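Local coordinates for initiator protein NS1 (Murine minute virus, PDB 4R94) that nicks and unwinds DNA to initiate and direct viral replication, its N-terminal nickase domain also binding the replication origin, at residues N15-S27 with T198-L212. Residues are numbered along the deposited sequence; the frame is centred on the assembly and turned at random.
Sequences NWLKEKSNQEVFS and TKCVLFGNMIAYYFL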
ATOM      1  N   ASN A  15      18.716   8.728  -7.592  1.00 26.01           N
ATOM      2  CA  ASN A  15      19.880   8.394  -6.773  1.00 28.15           C
ATOM      3  C   ASN A  15      19.531   7.592  -5.526  1.00 28.90           C
ATOM      4  O   ASN A  15      20.236   6.649  -5.170  1.00 29.68           O
ATOM      5  CB  ASN A  15      20.634   9.663  -6.372  1.00 29.98           C
ATOM      6  CG  ASN A  15      21.402  10.276  -7.530  1.00 37.76           C
ATOM      7  OD1 ASN A  15      21.821   9.573  -8.460  1.00 39.47           O
ATOM      8  ND2 ASN A  15      21.597  11.590  -7.480  1.00 39.90           N
ATOM      9  N   TRP A  16      18.442   7.967  -4.861  1.00 24.30           N
ATOM     10  CA  TRP A  16      17.997   7.268  -3.664  1.00 26.78           C
ATOM     11  C   TRP A  16      17.643   5.808  -3.970  1.00 26.56           C
ATOM     12  O   TRP A  16      18.004   4.897  -3.213  1.00 27.47           O
ATOM     13  CB  TRP A  16      16.800   8.015  -3.058  1.00 25.96           C
ATOM     14  CG  TRP A  16      16.304   7.543  -1.725  1.00 28.98           C
ATOM     15  CD1 TRP A  16      16.765   7.921  -0.486  1.00 30.17           C
ATOM     16  CD2 TRP A  16      15.196   6.667  -1.487  1.00 26.06           C
ATOM     17  NE1 TRP A  16      16.029   7.307   0.497  1.00 28.26           N
ATOM     18  CE2 TRP A  16      15.060   6.534  -0.089  1.00 26.78           C
ATOM     19  CE3 TRP A  16      14.309   5.979  -2.320  1.00 22.45           C
ATOM     20  CZ2 TRP A  16      14.072   5.735   0.492  1.00 26.77           C
ATOM     21  CZ3 TRP A  16      13.337   5.187  -1.740  1.00 22.73           C
ATOM     22  CH2 TRP A  16      13.227   5.067  -0.351  1.00 23.33           C
ATOM     23  N   LEU A  17      16.964   5.584  -5.093  1.00 23.66           N
ATOM     24  CA  LEU A  17      16.570   4.232  -5.467  1.00 23.17           C
ATOM     25  C   LEU A  17      17.772   3.412  -5.917  1.00 25.40           C
ATOM     26  O   LEU A  17      17.878   2.235  -5.587  1.00 27.57           O
ATOM     27  CB  LEU A  17      15.512   4.256  -6.573  1.00 22.26           C
ATOM     28  CG  LEU A  17      14.150   4.838  -6.206  1.00 24.47           C
ATOM     29  CD1 LEU A  17      13.322   5.076  -7.471  1.00 24.06           C
ATOM     30  CD2 LEU A  17      13.423   3.912  -5.229  1.00 22.01           C
ATOM     31  N   LYS A  18      18.679   4.036  -6.659  1.00 24.42           N
ATOM     32  CA  LYS A  18      19.842   3.317  -7.160  1.00 26.40           C
ATOM     33  C   LYS A  18      20.748   2.868  -6.013  1.00 27.80           C
ATOM     34  O   LYS A  18      21.324   1.781  -6.054  1.00 27.30           O
ATOM     35  CB  LYS A  18      20.623   4.174  -8.163  1.00 27.01           C
ATOM     36  CG  LYS A  18      21.510   3.353  -9.088  1.00 33.87           C
ATOM     37  CD  LYS A  18      20.666   2.469 -10.006  1.00 31.52           C
ATOM     38  CE  LYS A  18      21.520   1.681 -10.973  1.00 35.91           C
ATOM     39  NZ  LYS A  18      20.705   0.929 -11.967  1.00 36.41           N
ATOM     40  N   GLU A  19      20.867   3.694  -4.979  1.00 27.88           N
ATOM     41  CA  GLU A  19      21.632   3.307  -3.800  1.00 28.93           C
ATOM     42  C   GLU A  19      21.026   2.070  -3.155  1.00 28.74           C
ATOM     43  O   GLU A  19      21.718   1.311  -2.479  1.00 29.87           O
ATOM     44  CB  GLU A  19      21.695   4.448  -2.778  1.00 34.80           C
ATOM     45  CG  GLU A  19      22.722   5.516  -3.097  1.00 43.14           C
ATOM     46  CD  GLU A  19      22.795   6.591  -2.023  1.00 56.65           C
ATOM     47  OE1 GLU A  19      21.908   6.616  -1.141  1.00 57.75           O
ATOM     48  OE2 GLU A  19      23.743   7.405  -2.059  1.00 62.50           O
ATOM     49  N   LYS A  20      19.725   1.872  -3.357  1.00 26.12           N
ATOM     50  CA  LYS A  20      19.038   0.756  -2.728  1.00 25.89           C
ATOM     51  C   LYS A  20      18.636  -0.300  -3.754  1.00 24.65           C
ATOM     52  O   LYS A  20      17.744  -1.108  -3.510  1.00 24.62           O
ATOM     53  CB  LYS A  20      17.811   1.263  -1.962  1.00 23.43           C
ATOM     54  CG  LYS A  20      18.159   2.230  -0.847  1.00 26.48           C
ATOM     55  CD  LYS A  20      16.910   2.875  -0.253  1.00 24.78           C
ATOM     56  CE  LYS A  20      17.275   3.928   0.768  1.00 32.10           C
ATOM     57  NZ  LYS A  20      18.031   5.028   0.099  1.00 37.33           N
ATOM     58  N   SER A  21      19.319  -0.306  -4.901  1.00 25.99           N
ATOM     59  CA  SER A  21      18.934  -1.154  -6.025  1.00 24.64           C
ATOM     60  C   SER A  21      18.797  -2.617  -5.662  1.00 27.26           C
ATOM     61  O   SER A  21      17.891  -3.300  -6.155  1.00 24.51           O
ATOM     62  CB  SER A  21      19.958  -1.028  -7.162  1.00 24.91           C
ATOM     63  OG  SER A  21      21.243  -1.373  -6.689  1.00 26.58           O
ATOM     64  N   ASN A  22      19.700  -3.076  -4.791  1.00 24.91           N
ATOM     65  CA  ASN A  22      19.841  -4.485  -4.454  1.00 28.57           C
ATOM     66  C   ASN A  22      19.475  -4.825  -3.021  1.00 29.64           C
ATOM     67  O   ASN A  22      19.859  -5.877  -2.507  1.00 32.94           O
ATOM     68  CB  ASN A  22      21.285  -4.932  -4.704  1.00 30.60           C
ATOM     69  CG  ASN A  22      21.614  -5.015  -6.161  1.00 35.40           C
ATOM     70  OD1 ASN A  22      21.642  -4.003  -6.861  1.00 33.47           O
ATOM     71  ND2 ASN A  22      21.883  -6.224  -6.636  1.00 40.60           N
ATOM     72  N   GLN A  23      18.748  -3.943  -2.356  1.00 29.15           N
ATOM     73  CA  GLN A  23      18.370  -4.237  -0.988  1.00 27.99           C
ATOM     74  C   GLN A  23      17.206  -5.223  -0.963  1.00 30.06           C
ATOM     75  O   GLN A  23      16.172  -4.981  -1.579  1.00 25.01           O
ATOM     76  CB  GLN A  23      18.007  -2.967  -0.240  1.00 29.61           C
ATOM     77  CG  GLN A  23      18.021  -3.187   1.245  1.00 36.84           C
ATOM     78  CD  GLN A  23      16.840  -2.565   1.920  1.00 38.23           C
ATOM     79  OE1 GLN A  23      16.338  -1.528   1.480  1.00 41.54           O
ATOM     80  NE2 GLN A  23      16.368  -3.197   2.988  1.00 29.00           N
ATOM     81  N   GLU A  24      17.385  -6.347  -0.271  1.00 28.69           N
ATOM     82  CA  GLU A  24      16.327  -7.352  -0.182  1.00 26.94           C
ATOM     83  C   GLU A  24      15.215  -6.835   0.720  1.00 19.46           C
ATOM     84  O   GLU A  24      15.483  -6.270   1.783  1.00 26.11           O
ATOM     85  CB  GLU A  24      16.864  -8.692   0.342  1.00 31.47           C
ATOM     86  CG  GLU A  24      17.578  -9.522  -0.723  1.00 34.51           C
ATOM     87  CD  GLU A  24      17.948 -10.925  -0.242  1.00 38.74           C
ATOM     88  OE1 GLU A  24      18.928 -11.054   0.516  1.00 42.90           O
ATOM     89  OE2 GLU A  24      17.260 -11.896  -0.622  1.00 39.93           O
ATOM     90  N   VAL A  25      13.974  -6.988   0.260  1.00 20.69           N
ATOM     91  CA  VAL A  25      12.801  -6.529   1.018  1.00 20.62           C
ATOM     92  C   VAL A  25      11.649  -7.512   0.831  1.00 20.06           C
ATOM     93  O   VAL A  25      11.589  -8.222  -0.166  1.00 20.48           O
ATOM     94  CB  VAL A  25      12.321  -5.111   0.587  1.00 19.47           C
ATOM     95  CG1 VAL A  25      13.370  -4.035   0.896  1.00 22.96           C
ATOM     96  CG2 VAL A  25      11.945  -5.082  -0.877  1.00 20.03           C
ATOM     97  N   PHE A  26      10.722  -7.538   1.783  1.00 17.48           N
ATOM     98  CA  PHE A  26       9.484  -8.280   1.603  1.00 17.72           C
ATOM     99  C   PHE A  26       8.565  -7.558   0.621  1.00 18.58           C
ATOM    100  O   PHE A  26       8.614  -6.334   0.485  1.00 16.54           O
ATOM    101  CB  PHE A  26       8.714  -8.435   2.916  1.00 16.30           C
ATOM    102  CG  PHE A  26       9.435  -9.204   3.993  1.00 20.00           C
ATOM    103  CD1 PHE A  26      10.076 -10.401   3.723  1.00 23.32           C
ATOM    104  CD2 PHE A  26       9.417  -8.738   5.298  1.00 23.10           C
ATOM    105  CE1 PHE A  26      10.715 -11.107   4.747  1.00 22.54           C
ATOM    106  CE2 PHE A  26      10.054  -9.433   6.314  1.00 25.27           C
ATOM    107  CZ  PHE A  26      10.710 -10.619   6.030  1.00 22.61           C
ATOM    108  N   SER A  27       7.692  -8.321  -0.019  1.00 16.91           N
ATOM    109  CA  SER A  27       6.649  -7.765  -0.861  1.00 17.59           C
ATOM    110  C   SER A  27       5.301  -8.200  -0.320  1.00 17.43           C
ATOM    111  O   SER A  27       5.021  -9.400  -0.216  1.00 16.42           O
ATOM    112  CB  SER A  27       6.830  -8.230  -2.311  1.00 17.17           C
ATOM    113  OG  SER A  27       5.677  -7.926  -3.094  1.00 19.53           O
ATOM    114  N   THR A 198       9.166 -17.639   1.410  1.00 20.96           N
ATOM    115  CA  THR A 198       9.099 -16.196   1.211  1.00 20.72           C
ATOM    116  C   THR A 198      10.034 -15.770   0.092  1.00 22.17           C
ATOM    117  O   THR A 198      11.194 -16.204   0.062  1.00 23.28           O
ATOM    118  CB  THR A 198       9.465 -15.468   2.492  1.00 25.71           C
ATOM    119  OG1 THR A 198       8.503 -15.818   3.496  1.00 23.82           O
ATOM    120  CG2 THR A 198       9.481 -13.949   2.277  1.00 21.73           C
ATOM    121  N   LYS A 199       9.530 -14.944  -0.828  1.00 19.42           N
ATOM    122  CA  LYS A 199      10.345 -14.446  -1.945  1.00 18.94           C
ATOM    123  C   LYS A 199      10.639 -12.959  -1.760  1.00 22.81           C
ATOM    124  O   LYS A 199       9.790 -12.111  -2.040  1.00 21.49           O
ATOM    125  CB  LYS A 199       9.633 -14.677  -3.284  1.00 19.77           C
ATOM    126  CG  LYS A 199      10.432 -14.230  -4.529  1.00 21.64           C
ATOM    127  CD  LYS A 199       9.727 -14.653  -5.800  1.00 24.59           C
ATOM    128  CE  LYS A 199      10.452 -14.114  -7.030  1.00 29.39           C
ATOM    129  NZ  LYS A 199       9.619 -14.288  -8.243  1.00 33.42           N
ATOM    130  N   CYS A 200      11.836 -12.641  -1.292  1.00 21.06           N
ATOM    131  CA  CYS A 200      12.223 -11.249  -1.172  1.00 20.88           C
ATOM    132  C   CYS A 200      12.460 -10.682  -2.565  1.00 26.14           C
ATOM    133  O   CYS A 200      12.792 -11.415  -3.514  1.00 25.22           O
ATOM    134  CB  CYS A 200      13.455 -11.104  -0.288  1.00 22.03           C
ATOM    135  SG  CYS A 200      13.137 -11.604   1.427  1.00 31.46           S
ATOM    136  N   VAL A 201      12.247  -9.382  -2.704  1.00 21.28           N
ATOM    137  CA  VAL A 201      12.509  -8.727  -3.970  1.00 22.40           C
ATOM    138  C   VAL A 201      13.567  -7.666  -3.764  1.00 21.25           C
ATOM    139  O   VAL A 201      13.920  -7.345  -2.625  1.00 21.01           O
ATOM    140  CB  VAL A 201      11.238  -8.108  -4.577  1.00 24.07           C
ATOM    141  CG1 VAL A 201      10.177  -9.180  -4.787  1.00 27.36           C
ATOM    142  CG2 VAL A 201      10.697  -7.000  -3.684  1.00 21.44           C
ATOM    143  N   LEU A 202      14.092  -7.142  -4.867  1.00 21.19           N
ATOM    144  CA  LEU A 202      15.104  -6.099  -4.802  1.00 21.38           C
ATOM    145  C   LEU A 202      14.435  -4.726  -4.887  1.00 21.08           C
ATOM    146  O   LEU A 202      13.811  -4.383  -5.908  1.00 21.62           O
ATOM    147  CB  LEU A 202      16.143  -6.281  -5.926  1.00 22.74           C
ATOM    148  CG  LEU A 202      17.017  -7.537  -5.831  1.00 29.01           C
ATOM    149  CD1 LEU A 202      18.168  -7.439  -6.831  1.00 29.77           C
ATOM    150  CD2 LEU A 202      17.552  -7.776  -4.439  1.00 25.93           C
ATOM    151  N   PHE A 203      14.587  -3.952  -3.810  1.00 21.52           N
ATOM    152  CA  PHE A 203      13.857  -2.709  -3.583  1.00 21.52           C
ATOM    153  C   PHE A 203      13.943  -1.703  -4.735  1.00 20.77           C
ATOM    154  O   PHE A 203      12.946  -1.417  -5.391  1.00 19.11           O
ATOM    155  CB  PHE A 203      14.365  -2.079  -2.288  1.00 20.40           C
ATOM    156  CG  PHE A 203      13.574  -0.890  -1.818  1.00 19.83           C
ATOM    157  CD1 PHE A 203      12.352  -1.054  -1.173  1.00 20.41           C
ATOM    158  CD2 PHE A 203      14.095   0.390  -1.949  1.00 20.11           C
ATOM    159  CE1 PHE A 203      11.638   0.052  -0.702  1.00 19.29           C
ATOM    160  CE2 PHE A 203      13.392   1.499  -1.477  1.00 19.48           C
ATOM    161  CZ  PHE A 203      12.158   1.330  -0.858  1.00 18.87           C
ATOM    162  N   GLY A 204      15.132  -1.160  -4.978  1.00 20.12           N
ATOM    163  CA  GLY A 204      15.291  -0.155  -6.016  1.00 21.84           C
ATOM    164  C   GLY A 204      14.886  -0.653  -7.395  1.00 19.96           C
ATOM    165  O   GLY A 204      14.200   0.047  -8.131  1.00 19.43           O
ATOM    166  N   ASN A 205      15.287  -1.872  -7.737  1.00 21.09           N
ATOM    167  CA  ASN A 205      14.979  -2.380  -9.066  1.00 17.88           C
ATOM    168  C   ASN A 205      13.488  -2.555  -9.305  1.00 17.88           C
ATOM    169  O   ASN A 205      12.984  -2.177 -10.354  1.00 20.96           O
ATOM    170  CB  ASN A 205      15.699  -3.704  -9.328  1.00 22.66           C
ATOM    171  CG  ASN A 205      17.193  -3.530  -9.469  1.00 26.02           C
ATOM    172  OD1 ASN A 205      17.702  -2.407  -9.588  1.00 22.74           O
ATOM    173  ND2 ASN A 205      17.916  -4.648  -9.446  1.00 26.43           N
ATOM    174  N   MET A 206      12.785  -3.125  -8.330  1.00 20.04           N
ATOM    175  CA  MET A 206      11.349  -3.326  -8.462  1.00 18.88           C
ATOM    176  C   MET A 206      10.609  -1.990  -8.594  1.00 17.43           C
ATOM    177  O   MET A 206       9.661  -1.874  -9.361  1.00 18.26           O
ATOM    178  CB  MET A 206      10.792  -4.118  -7.269  1.00 19.01           C
ATOM    179  CG  MET A 206       9.317  -4.456  -7.410  1.00 22.66           C
ATOM    180  SD  MET A 206       9.001  -5.623  -8.755  1.00 29.20           S
ATOM    181  CE  MET A 206      10.121  -6.903  -8.243  1.00 21.74           C
ATOM    182  N   ILE A 207      11.034  -0.981  -7.835  1.00 17.06           N
ATOM    183  CA  ILE A 207      10.381   0.313  -7.948  1.00 18.29           C
ATOM    184  C   ILE A 207      10.638   0.942  -9.337  1.00 18.40           C
ATOM    185  O   ILE A 207       9.693   1.309 -10.039  1.00 19.24           O
ATOM    186  CB  ILE A 207      10.840   1.242  -6.809  1.00 18.86           C
ATOM    187  CG1 ILE A 207      10.411   0.617  -5.473  1.00 16.47           C
ATOM    188  CG2 ILE A 207      10.270   2.651  -7.015  1.00 16.82           C
ATOM    189  CD1 ILE A 207      11.006   1.296  -4.238  1.00 18.49           C
ATOM    190  N   ALA A 208      11.898   1.005  -9.757  1.00 17.82           N
ATOM    191  CA  ALA A 208      12.251   1.696 -10.993  1.00 22.15           C
ATOM    192  C   ALA A 208      11.763   0.961 -12.238  1.00 19.38           C
ATOM    193  O   ALA A 208      11.239   1.574 -13.171  1.00 20.96           O
ATOM    194  CB  ALA A 208      13.758   1.890 -11.067  1.00 22.72           C
ATOM    195  N   TYR A 209      11.932  -0.357 -12.247  1.00 20.42           N
ATOM    196  CA  TYR A 209      11.630  -1.143 -13.439  1.00 20.19           C
ATOM    197  C   TYR A 209      10.195  -1.651 -13.496  1.00 21.07           C
ATOM    198  O   TYR A 209       9.779  -2.219 -14.505  1.00 21.08           O
ATOM    199  CB  TYR A 209      12.581  -2.336 -13.533  1.00 18.95           C
ATOM    200  CG  TYR A 209      14.035  -1.966 -13.665  1.00 21.03           C
ATOM    201  CD1 TYR A 209      14.435  -0.958 -14.540  1.00 22.99           C
ATOM    202  CD2 TYR A 209      15.007  -2.622 -12.924  1.00 23.38           C
ATOM    203  CE1 TYR A 209      15.770  -0.615 -14.664  1.00 26.24           C
ATOM    204  CE2 TYR A 209      16.348  -2.294 -13.049  1.00 27.50           C
ATOM    205  CZ  TYR A 209      16.720  -1.284 -13.919  1.00 29.28           C
ATOM    206  OH  TYR A 209      18.057  -0.947 -14.049  1.00 32.54           O
ATOM    207  N   TYR A 210       9.426  -1.477 -12.420  1.00 19.32           N
ATOM    208  CA  TYR A 210       8.062  -1.983 -12.437  1.00 19.72           C
ATOM    209  C   TYR A 210       7.048  -0.977 -11.843  1.00 17.67           C
ATOM    210  O   TYR A 210       6.161  -0.511 -12.560  1.00 18.75           O
ATOM    211  CB  TYR A 210       7.981  -3.339 -11.706  1.00 19.88           C
ATOM    212  CG  TYR A 210       6.592  -3.911 -11.726  1.00 22.14           C
ATOM    213  CD1 TYR A 210       6.021  -4.362 -12.916  1.00 22.86           C
ATOM    214  CD2 TYR A 210       5.837  -3.984 -10.565  1.00 21.42           C
ATOM    215  CE1 TYR A 210       4.732  -4.864 -12.946  1.00 25.95           C
ATOM    216  CE2 TYR A 210       4.543  -4.488 -10.587  1.00 26.73           C
ATOM    217  CZ  TYR A 210       4.002  -4.928 -11.773  1.00 27.97           C
ATOM    218  OH  TYR A 210       2.717  -5.419 -11.776  1.00 31.53           O
ATOM    219  N   PHE A 211       7.134  -0.631 -10.561  1.00 18.40           N
ATOM    220  CA  PHE A 211       6.047   0.205 -10.033  1.00 15.98           C
ATOM    221  C   PHE A 211       5.988   1.591 -10.675  1.00 15.64           C
ATOM    222  O   PHE A 211       4.901   2.124 -10.910  1.00 18.94           O
ATOM    223  CB  PHE A 211       6.137   0.325  -8.503  1.00 16.70           C
ATOM    224  CG  PHE A 211       5.777  -0.947  -7.797  1.00 17.66           C
ATOM    225  CD1 PHE A 211       4.498  -1.472  -7.920  1.00 16.96           C
ATOM    226  CD2 PHE A 211       6.729  -1.648  -7.062  1.00 17.63           C
ATOM    227  CE1 PHE A 211       4.145  -2.671  -7.288  1.00 16.83           C
ATOM    228  CE2 PHE A 211       6.397  -2.839  -6.423  1.00 16.37           C
ATOM    229  CZ  PHE A 211       5.110  -3.365  -6.549  1.00 18.86           C
ATOM    230  N   LEU A 212       7.142   2.165 -10.997  1.00 18.11           N
ATOM    231  CA  LEU A 212       7.168   3.471 -11.649  1.00 18.67           C
ATOM    232  C   LEU A 212       6.782   3.426 -13.142  1.00 20.45           C
ATOM    233  O   LEU A 212       6.687   4.468 -13.794  1.00 19.55           O
ATOM    234  CB  LEU A 212       8.555   4.117 -11.483  1.00 21.63           C
ATOM    235  CG  LEU A 212       8.955   4.509 -10.058  1.00 21.51           C
ATOM    236  CD1 LEU A 212      10.233   5.362 -10.036  1.00 21.24           C
ATOM    237  CD2 LEU A 212       7.795   5.223  -9.339  1.00 20.09           C
TER
HETATM  238  O   HOH W   1       8.067 -11.220   0.018  1.00 20.28           O
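Trp16 meets Phe203 where helix 8-19 nears its end: with CG anti to the backbone N (chi1 -173°), the indole carries CZ3 to the edge of the phenyl ring, 3.7 Å from Phe203 CE2, the two planes inclined at 70°. One face of that phenyl ring is covered by Ile207 of its own helix. Leu17 lies across Ile207 at about a right angle, Leu17 CD2 being 3.7 Å from Ile207 CD1, while Leu17 CD1 meets Leu212 CD1 tip to tip. The loop that follows receives the start of helix 203-211. Lys20 runs alongside Phe203, and its carbonyl oxygen accepts from Gly204 N at 3.0 Å and from Gln23 N within a type I turn, the donors arriving from opposite faces of the carbonyl plane. With no side chain, Gly204 lets the helix start lie close against the loop, its CA 3.8 Å from Ser21 CA and its CA-H pointing to Leu17 O. Ser21 O receives a weak bond from Asn205 N, and Gln23 O a straight one from Phe203 N, so successive amides in the first turn find acceptors in the loop. This helix carries the nuclease tyrosine, Tyr210, in the predicted RCR-3 motif, and follows directly on strand 201-202, which pairs antiparallel with strand 24-31 in the nickase domain's sheet. There Val25 and Val201 form a hydrogen-bonded pair, with Val25 N 2.9 Å from Val201 O. Their side chains touch through CG2 on the face where Leu131 also packs, and Val25 CG1 lies 3.8 Å from Phe203 CD1. Phe26 receives Cys200 SG obliquely, beside Thr198 CG2. Past Phe26, a water accepts from Ser27 N and donates to Lys199 O.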